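Local coordinates for hypothetical protein BP2299 (Bordetella pertussis Tohama I, PDB 2FQP) that is of unknown function but binds a zinc ion in a cupin domain with the double-stranded beta-helix fold, at residues Val18-Trp23 and Val90-Lys95; Val43-Gly48 and Glu86-Glu91. All coordinates share one frame; numbering follows the deposited sequence.

Contact 1: residues Val18-Trp23 and Val90-Lys95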
ATOM      1  N   VAL A  18       6.199   7.700  -9.194  1.00 11.68           N
ATOM      2  CA  VAL A  18       6.411   6.737  -8.100  1.00 12.28           C
ATOM      3  C   VAL A  18       7.169   5.514  -8.555  1.00 11.35           C
ATOM      4  O   VAL A  18       7.206   5.176  -9.740  1.00 12.06           O
ATOM      5  CB  VAL A  18       5.035   6.277  -7.467  1.00 13.51           C
ATOM      6  CG1 VAL A  18       4.354   7.429  -6.784  1.00 21.62           C
ATOM      7  CG2 VAL A  18       4.140   5.670  -8.509  1.00 18.62           C
ATOM      8  N   LYS A  19       7.833   4.879  -7.600  1.00 11.34           N
ATOM      9  CA  LYS A  19       8.352   3.545  -7.743  1.00 11.80           C
ATOM     10  C   LYS A  19       7.750   2.723  -6.614  1.00 11.73           C
ATOM     11  O   LYS A  19       7.933   3.049  -5.452  1.00 13.74           O
ATOM     12  CB  LYS A  19       9.875   3.527  -7.619  1.00 12.01           C
ATOM     13  CG  LYS A  19      10.504   2.149  -7.930  1.00  9.90           C
ATOM     14  CD  LYS A  19      11.996   2.192  -7.642  1.00 17.94           C
ATOM     15  CE  LYS A  19      12.721   0.885  -7.901  1.00 20.85           C
ATOM     16  NZ  LYS A  19      14.193   1.074  -7.633  1.00 20.14           N
ATOM     17  N   VAL A  20       7.060   1.651  -6.965  1.00 10.05           N
ATOM     18  CA  VAL A  20       6.368   0.824  -5.988  1.00 10.06           C
ATOM     19  C   VAL A  20       7.010  -0.542  -6.017  1.00  9.29           C
ATOM     20  O   VAL A  20       7.009  -1.194  -7.037  1.00 10.90           O
ATOM     21  CB  VAL A  20       4.861   0.714  -6.309  1.00  9.16           C
ATOM     22  CG1 VAL A  20       4.146  -0.154  -5.311  1.00 11.01           C
ATOM     23  CG2 VAL A  20       4.235   2.074  -6.369  1.00 11.17           C
ATOM     24  N   THR A  21       7.526  -0.971  -4.872  1.00 10.94           N
ATOM     25  CA  THR A  21       8.272  -2.194  -4.751  1.00 10.78           C
ATOM     26  C   THR A  21       7.627  -3.054  -3.658  1.00 11.97           C
ATOM     27  O   THR A  21       7.398  -2.562  -2.575  1.00 11.34           O
ATOM     28  CB  THR A  21       9.745  -1.903  -4.413  1.00 13.51           C
ATOM     29  OG1 THR A  21      10.339  -1.080  -5.450  1.00 12.48           O
ATOM     30  CG2 THR A  21      10.548  -3.211  -4.292  1.00 12.13           C
ATOM     31  N   GLU A  22       7.321  -4.315  -3.971  1.00  8.51           N
ATOM     32  CA  GLU A  22       6.921  -5.289  -2.963  1.00  8.38           C
ATOM     33  C   GLU A  22       8.214  -5.851  -2.400  1.00  8.68           C
ATOM     34  O   GLU A  22       9.080  -6.316  -3.168  1.00  9.75           O
ATOM     35  CB  GLU A  22       6.119  -6.432  -3.578  1.00 10.10           C
ATOM     36  CG  GLU A  22       5.885  -7.608  -2.660  1.00 11.29           C
ATOM     37  CD  GLU A  22       5.425  -8.821  -3.398  1.00 14.27           C
ATOM     38  OE1 GLU A  22       6.247  -9.351  -4.199  1.00 17.92           O
ATOM     39  OE2 GLU A  22       4.234  -9.200  -3.235  1.00 15.60           O
ATOM     40  N   TRP A  23       8.313  -5.865  -1.085  1.00 10.10           N
ATOM     41  CA  TRP A  23       9.460  -6.434  -0.375  1.00 10.56           C
ATOM     42  C   TRP A  23       9.003  -7.666   0.381  1.00 10.22           C
ATOM     43  O   TRP A  23       8.104  -7.594   1.223  1.00  8.29           O
ATOM     44  CB  TRP A  23      10.076  -5.410   0.594  1.00 14.36           C
ATOM     45  CG  TRP A  23      10.909  -4.385  -0.087  1.00 15.82           C
ATOM     46  CD1 TRP A  23      10.512  -3.158  -0.521  1.00 17.20           C
ATOM     47  CD2 TRP A  23      12.286  -4.508  -0.441  1.00  9.32           C
ATOM     48  NE1 TRP A  23      11.550  -2.503  -1.124  1.00 14.09           N
ATOM     49  CE2 TRP A  23      12.660  -3.296  -1.075  1.00 11.70           C
ATOM     50  CE3 TRP A  23      13.243  -5.531  -0.293  1.00 14.45           C
ATOM     51  CZ2 TRP A  23      13.961  -3.076  -1.586  1.00 17.06           C
ATOM     52  CZ3 TRP A  23      14.542  -5.313  -0.766  1.00 13.91           C
ATOM     53  CH2 TRP A  23      14.888  -4.077  -1.406  1.00 19.60           C
ATOM     54  N   VAL A  90       4.530  -3.339   0.902  1.00 10.59           N
ATOM     55  CA  VAL A  90       4.614  -2.598  -0.322  1.00  8.03           C
ATOM     56  C   VAL A  90       5.141  -1.197   0.015  1.00  9.73           C
ATOM     57  O   VAL A  90       4.597  -0.513   0.885  1.00 11.68           O
ATOM     58  CB  VAL A  90       3.255  -2.546  -1.073  1.00  8.17           C
ATOM     59  CG1 VAL A  90       3.320  -1.579  -2.267  1.00 15.06           C
ATOM     60  CG2 VAL A  90       2.892  -3.954  -1.552  1.00  9.15           C
ATOM     61  N   GLU A  91       6.223  -0.826  -0.660  1.00  9.78           N
ATOM     62  CA  GLU A  91       6.884   0.438  -0.453  1.00 10.61           C
ATOM     63  C   GLU A  91       6.677   1.344  -1.674  1.00 10.60           C
ATOM     64  O   GLU A  91       6.951   0.952  -2.797  1.00 13.48           O
ATOM     65  CB  GLU A  91       8.384   0.215  -0.185  1.00 10.70           C
ATOM     66  CG  GLU A  91       9.095   1.413   0.429  1.00 20.07           C
ATOM     67  CD  GLU A  91      10.447   0.991   1.082  1.00 16.70           C
ATOM     68  OE1 GLU A  91      11.444   0.933   0.360  1.00 20.10           O
ATOM     69  OE2 GLU A  91      10.462   0.657   2.280  1.00 24.48           O
ATOM     70  N   ILE A  92       6.166   2.550  -1.427  1.00 11.49           N
ATOM     71  CA  ILE A  92       5.830   3.520  -2.494  1.00  8.52           C
ATOM     72  C   ILE A  92       6.745   4.719  -2.350  1.00 10.83           C
ATOM     73  O   ILE A  92       6.611   5.503  -1.408  1.00 10.21           O
ATOM     74  CB  ILE A  92       4.364   4.001  -2.418  1.00 10.02           C
ATOM     75  CG1 ILE A  92       3.392   2.843  -2.562  1.00 12.82           C
ATOM     76  CG2 ILE A  92       4.064   5.021  -3.527  1.00 12.61           C
ATOM     77  CD1 ILE A  92       2.689   2.480  -1.297  1.00 23.23           C
ATOM     78  N   GLU A  93       7.717   4.826  -3.244  1.00 12.94           N
ATOM     79  CA  GLU A  93       8.686   5.915  -3.175  1.00 11.93           C
ATOM     80  C   GLU A  93       8.186   7.027  -4.101  1.00 13.65           C
ATOM     81  O   GLU A  93       7.750   6.768  -5.242  1.00 11.67           O
ATOM     82  CB  GLU A  93      10.088   5.459  -3.575  1.00 13.59           C
ATOM     83  CG  GLU A  93      10.718   4.418  -2.672  1.00 12.21           C
ATOM     84  CD  GLU A  93      12.093   4.106  -3.152  1.00 14.75           C
ATOM     85  OE1 GLU A  93      12.202   3.308  -4.104  1.00 17.43           O
ATOM     86  OE2 GLU A  93      13.054   4.707  -2.638  1.00 13.88           O
ATOM     87  N   ILE A  94       8.294   8.260  -3.618  1.00 14.04           N
ATOM     88  CA  ILE A  94       7.763   9.422  -4.323  1.00 13.37           C
ATOM     89  C   ILE A  94       8.902  10.145  -5.010  1.00 13.37           C
ATOM     90  O   ILE A  94       9.826  10.623  -4.354  1.00 12.48           O
ATOM     91  CB  ILE A  94       7.043  10.381  -3.325  1.00 14.88           C
ATOM     92  CG1 ILE A  94       6.003   9.630  -2.486  1.00 13.54           C
ATOM     93  CG2 ILE A  94       6.426  11.548  -4.052  1.00 20.36           C
ATOM     94  CD1 ILE A  94       5.036   8.804  -3.276  1.00 23.57           C
ATOM     95  N   LYS A  95       8.865  10.214  -6.339  1.00 13.54           N
ATOM     96  CA  LYS A  95       9.973  10.789  -7.080  1.00 14.37           C
ATOM     97  C   LYS A  95       9.902  12.308  -6.976  1.00 16.04           C
ATOM     98  O   LYS A  95       8.815  12.899  -6.824  1.00 20.08           O
ATOM     99  CB  LYS A  95       9.943  10.350  -8.555  1.00 12.35           C
ATOM    100  CG  LYS A  95       9.963   8.830  -8.727  1.00 13.33           C
ATOM    101  CD  LYS A  95      10.398   8.369 -10.090  1.00 15.16           C
ATOM    102  CE  LYS A  95      10.424   6.818 -10.148  1.00 10.44           C
ATOM    103  NZ  LYS A  95      10.707   6.288 -11.435  1.00 12.95           N
TER
HETATM  104  O   HOH W   1      10.072   1.447  -4.297  1.00 13.51           O
HETATM  105  O   HOH W   2      11.408   0.272  -2.121  1.00 12.17           O
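Val18-Trp23 and Val90-Lys95 pair as antiparallel neighbours in the larger sheet of the cupin double-stranded beta-helix, where strand 87-94 lies between strands 18-25 and 40-44. Lys19 with Glu93 and Thr21 with Glu91 are the hydrogen-bonded pairs, each closed by two backbone bonds; Glu91 N to Thr21 O, at 2.8 Å, is almost straight. At the intervening non-hydrogen-bonded pair, Val20 with Ile92, the CA atoms come closer, and Val20 CA sends a CA-H...O contact to Glu91 O.

One face of this ribbon is aliphatic. Val20 fits between two partners: CG1, anti to its backbone N (chi1 179°), presses on Val90 CG1 at a tight 3.5 Å, while CG2 lies beside Ile92 CG1. Val18 CG1 reaches Ile94 CD1 at 3.8 Å. Val18, Ile92 and Ile94 also pack on the second subunit, making this face part of the dimer interface.

The other face, carrying Lys19, Thr21, Glu91 and Glu93, is polar and turns toward the metal site: the nearest Glu91 side-chain atom is about 4 Å from the zinc ion held by His34, His36 and His77. The extended Lys19 chain runs alongside Glu93, with their charged ends near each other but not in contact. A water hydrogen-bonded to Thr21 OG1 also reaches Lys19 O and Glu93 OE1, bridging the strands. At the chain end, Lys95 folds back past Val18, its CE 3.6 Å from Val18 O, and its NZ forms a salt bridge with Asp14.

Trp23 crosses Glu91 with ring and carboxylate planes 51° apart, and a second water lies in the plane of the indole at its edge, accepting from Trp23 NE1 at 3.0 Å and donating to Glu91 OE1 at 2.6 Å.

Contact 2: residues Val43-Gly48 and Glu86-Glu91; sequences VPMTTG and EFVFVE
Val43 and Val90 join the end of strand 40-44 to the start of strand 87-94 by backbone hydrogen bonds, as antiparallel neighbours in the larger sheet of the cupin barrel. They form a hydrogen-bonded pair, with Val43 N to Val90 O at 2.8 Å. Pro44, which has no N-H to give, faces Phe89 in the next, non-hydrogen-bonded pair. Beyond it selenomethionine Met45 leaves the strand but still donates from N to Val88 O at 2.9 Å.

A side chain then takes over from the backbone. Thr46 OG1, set beside its own backbone N (chi1 -53°), accepts from Val88 N at 2.9 Å, extending the pairing into the turn.

Apolar contacts flank this ladder. Met45 is bent at chi2 and chi3; its CG meets Val88 CG1 and Val90 CG2, both at 4.0 Å, and the residue also packs on Gly66 of the second subunit. Across the sheet from it, Phe89 CB rests against Pro44 CA, and its ring meets those of Trp23 and Phe25.

The Phe87 ring supplies the aromatic contact. Thr46 CB sits over one face, 3.8 Å from the centroid and 14° off the normal, in a CH-pi contact, while Gly48 CA lies in the ring plane at its edge.

Thr46 thus uses both characters of its side chain, OG1 gripping the backbone of Val88 and carbon covering Phe87. Its carbonyl fares differently: Thr46 O is buried 3.4 Å from Phe87 CZ with no polar partner in the model, so this acceptor meets ring carbon instead of a donor.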
ATOM      1  N   VAL A  43       3.038   0.318   3.006  1.00  8.92           N
ATOM      2  CA  VAL A  43       1.775  -0.366   3.251  1.00  9.37           C
ATOM      3  C   VAL A  43       2.059  -1.817   3.644  1.00 11.16           C
ATOM      4  O   VAL A  43       2.379  -2.631   2.794  1.00 10.77           O
ATOM      5  CB  VAL A  43       0.861  -0.377   1.990  1.00 10.32           C
ATOM      6  CG1 VAL A  43      -0.468  -1.010   2.343  1.00 10.04           C
ATOM      7  CG2 VAL A  43       0.632   1.052   1.418  1.00 12.03           C
ATOM      8  N   PRO A  44       1.979  -2.136   4.945  1.00  7.66           N
ATOM      9  CA  PRO A  44       2.220  -3.515   5.322  1.00  9.87           C
ATOM     10  C   PRO A  44       1.172  -4.476   4.777  1.00  7.77           C
ATOM     11  O   PRO A  44      -0.019  -4.150   4.762  1.00 10.64           O
ATOM     12  CB  PRO A  44       2.163  -3.470   6.859  1.00 11.07           C
ATOM     13  CG  PRO A  44       2.393  -2.067   7.203  1.00  7.31           C
ATOM     14  CD  PRO A  44       1.695  -1.310   6.126  1.00  7.23           C
HETATM   15  N   MSE A  45       1.617  -5.644   4.342  1.00 10.28           N
HETATM   16  CA  MSE A  45       0.727  -6.701   3.842  1.00  9.78           C
HETATM   17  C   MSE A  45       0.604  -7.835   4.858  1.00 11.83           C
HETATM   18  O   MSE A  45      -0.161  -8.767   4.663  1.00 11.91           O
HETATM   19  CB  MSE A  45       1.234  -7.234   2.508  1.00 10.49           C
HETATM   20  CG  MSE A  45       1.336  -6.267   1.371  1.00  9.12           C
HETATM   21 SE   MSE A  45      -0.301  -5.226   1.032  1.00 15.42          SE
HETATM   22  CE  MSE A  45      -1.402  -6.721   0.845  1.00  9.97           C
ATOM     23  N   THR A  46       1.390  -7.745   5.928  1.00 11.51           N
ATOM     24  CA  THR A  46       1.508  -8.720   6.978  1.00 12.19           C
ATOM     25  C   THR A  46       1.410  -7.965   8.283  1.00 13.17           C
ATOM     26  O   THR A  46       1.932  -6.866   8.416  1.00 11.31           O
ATOM     27  CB  THR A  46       2.881  -9.392   6.962  1.00 14.20           C
ATOM     28  OG1 THR A  46       3.152  -9.921   5.655  1.00 16.80           O
ATOM     29  CG2 THR A  46       2.952 -10.468   8.019  1.00 21.99           C
ATOM     30  N   THR A  47       0.726  -8.540   9.255  1.00 11.33           N
ATOM     31  CA  THR A  47       0.749  -7.964  10.609  1.00 12.59           C
ATOM     32  C   THR A  47       1.851  -8.661  11.369  1.00 12.59           C
ATOM     33  O   THR A  47       1.882  -9.914  11.447  1.00 11.63           O
ATOM     34  CB  THR A  47      -0.586  -8.162  11.296  1.00 14.90           C
ATOM     35  OG1 THR A  47      -1.582  -7.438  10.560  1.00 13.56           O
ATOM     36  CG2 THR A  47      -0.547  -7.697  12.768  1.00 18.71           C
ATOM     37  N   GLY A  48       2.766  -7.892  11.923  1.00  8.91           N
ATOM     38  CA  GLY A  48       3.882  -8.491  12.643  1.00 12.93           C
ATOM     39  C   GLY A  48       4.966  -7.503  12.961  1.00 12.89           C
ATOM     40  O   GLY A  48       4.929  -6.378  12.442  1.00 14.32           O
ATOM     41  N   GLU A  86       7.068 -15.520   6.614  1.00 14.72           N
ATOM     42  CA  GLU A  86       7.382 -14.484   5.632  1.00 16.48           C
ATOM     43  C   GLU A  86       6.670 -13.224   6.022  1.00 14.82           C
ATOM     44  O   GLU A  86       5.526 -13.293   6.481  1.00 14.69           O
ATOM     45  CB  GLU A  86       6.916 -14.924   4.248  1.00 15.28           C
ATOM     46  CG  GLU A  86       7.239 -13.954   3.126  1.00 17.55           C
ATOM     47  CD  GLU A  86       6.975 -14.535   1.757  1.00 21.39           C
ATOM     48  OE1 GLU A  86       6.010 -15.305   1.634  1.00 20.69           O
ATOM     49  OE2 GLU A  86       7.742 -14.233   0.809  1.00 24.98           O
ATOM     50  N   PHE A  87       7.344 -12.092   5.846  1.00 13.35           N
ATOM     51  CA  PHE A  87       6.772 -10.769   6.086  1.00 10.51           C
ATOM     52  C   PHE A  87       6.793  -9.987   4.792  1.00  9.98           C
ATOM     53  O   PHE A  87       7.795  -9.984   4.078  1.00 11.69           O
ATOM     54  CB  PHE A  87       7.549  -9.971   7.154  1.00 11.49           C
ATOM     55  CG  PHE A  87       6.812  -8.774   7.610  1.00  9.83           C
ATOM     56  CD1 PHE A  87       6.787  -7.609   6.846  1.00 12.47           C
ATOM     57  CD2 PHE A  87       6.059  -8.822   8.799  1.00 12.93           C
ATOM     58  CE1 PHE A  87       6.026  -6.502   7.222  1.00 10.87           C
ATOM     59  CE2 PHE A  87       5.335  -7.722   9.211  1.00 10.00           C
ATOM     60  CZ  PHE A  87       5.319  -6.544   8.425  1.00 16.13           C
ATOM     61  N   VAL A  88       5.677  -9.332   4.466  1.00 10.93           N
ATOM     62  CA  VAL A  88       5.575  -8.620   3.192  1.00  9.62           C
ATOM     63  C   VAL A  88       5.062  -7.194   3.415  1.00 10.74           C
ATOM     64  O   VAL A  88       4.188  -6.974   4.232  1.00 11.23           O
ATOM     65  CB  VAL A  88       4.638  -9.381   2.229  1.00  9.79           C
ATOM     66  CG1 VAL A  88       4.547  -8.653   0.867  1.00 10.78           C
ATOM     67  CG2 VAL A  88       5.090 -10.832   2.063  1.00 13.34           C
ATOM     68  N   PHE A  89       5.683  -6.231   2.733  1.00 10.74           N
ATOM     69  CA  PHE A  89       5.156  -4.885   2.615  1.00  7.97           C
ATOM     70  C   PHE A  89       5.376  -4.312   1.229  1.00 10.32           C
ATOM     71  O   PHE A  89       6.239  -4.772   0.475  1.00 11.02           O
ATOM     72  CB  PHE A  89       5.635  -3.904   3.724  1.00  8.01           C
ATOM     73  CG  PHE A  89       7.126  -3.592   3.739  1.00  9.73           C
ATOM     74  CD1 PHE A  89       7.691  -2.647   2.844  1.00  9.32           C
ATOM     75  CD2 PHE A  89       7.946  -4.112   4.742  1.00  9.85           C
ATOM     76  CE1 PHE A  89       9.068  -2.338   2.920  1.00 14.66           C
ATOM     77  CE2 PHE A  89       9.284  -3.785   4.822  1.00 14.47           C
ATOM     78  CZ  PHE A  89       9.854  -2.919   3.912  1.00  9.70           C
ATOM     79  N   VAL A  90       4.530  -3.339   0.902  1.00 10.59           N
ATOM     80  CA  VAL A  90       4.614  -2.598  -0.322  1.00  8.03           C
ATOM     81  C   VAL A  90       5.141  -1.197   0.015  1.00  9.73           C
ATOM     82  O   VAL A  90       4.597  -0.513   0.885  1.00 11.68           O
ATOM     83  CB  VAL A  90       3.255  -2.546  -1.073  1.00  8.17           C
ATOM     84  CG1 VAL A  90       3.320  -1.579  -2.267  1.00 15.06           C
ATOM     85  CG2 VAL A  90       2.892  -3.954  -1.552  1.00  9.15           C
ATOM     86  N   GLU A  91       6.223  -0.826  -0.660  1.00  9.78           N
ATOM     87  CA  GLU A  91       6.884   0.438  -0.453  1.00 10.61           C
ATOM     88  C   GLU A  91       6.677   1.344  -1.674  1.00 10.60           C
ATOM     89  O   GLU A  91       6.951   0.952  -2.797  1.00 13.48           O
ATOM     90  CB  GLU A  91       8.384   0.215  -0.185  1.00 10.70           C
ATOM     91  CG  GLU A  91       9.095   1.413   0.429  1.00 20.07           C
ATOM     92  CD  GLU A  91      10.447   0.991   1.082  1.00 16.70           C
ATOM     93  OE1 GLU A  91      11.444   0.933   0.360  1.00 20.10           O
ATOM     94  OE2 GLU A  91      10.462   0.657   2.280  1.00 24.48           O
TER

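Overall arrangement
After edge strand 8-14, strand 18-25 pairs with the last strand, 87-94, whose return in contact 1 closes a loop of 66 residues. Strand 40-44 follows within that span, and contact 2 closes a shorter loop, 37 residues between Gly48 and Glu86, on the same final strand. The shorter loop lies wholly within the longer one, and the two contacts share Val90 and Glu91 on the final strand. Strand 87-94 is therefore held along both edges, by 18-25 and by 40-44. Trp23 N probably bonds to Phe89 O, and Ile92 CD1 packs on Val43 CG2, joining the contacts directly. Both also reach the second subunit.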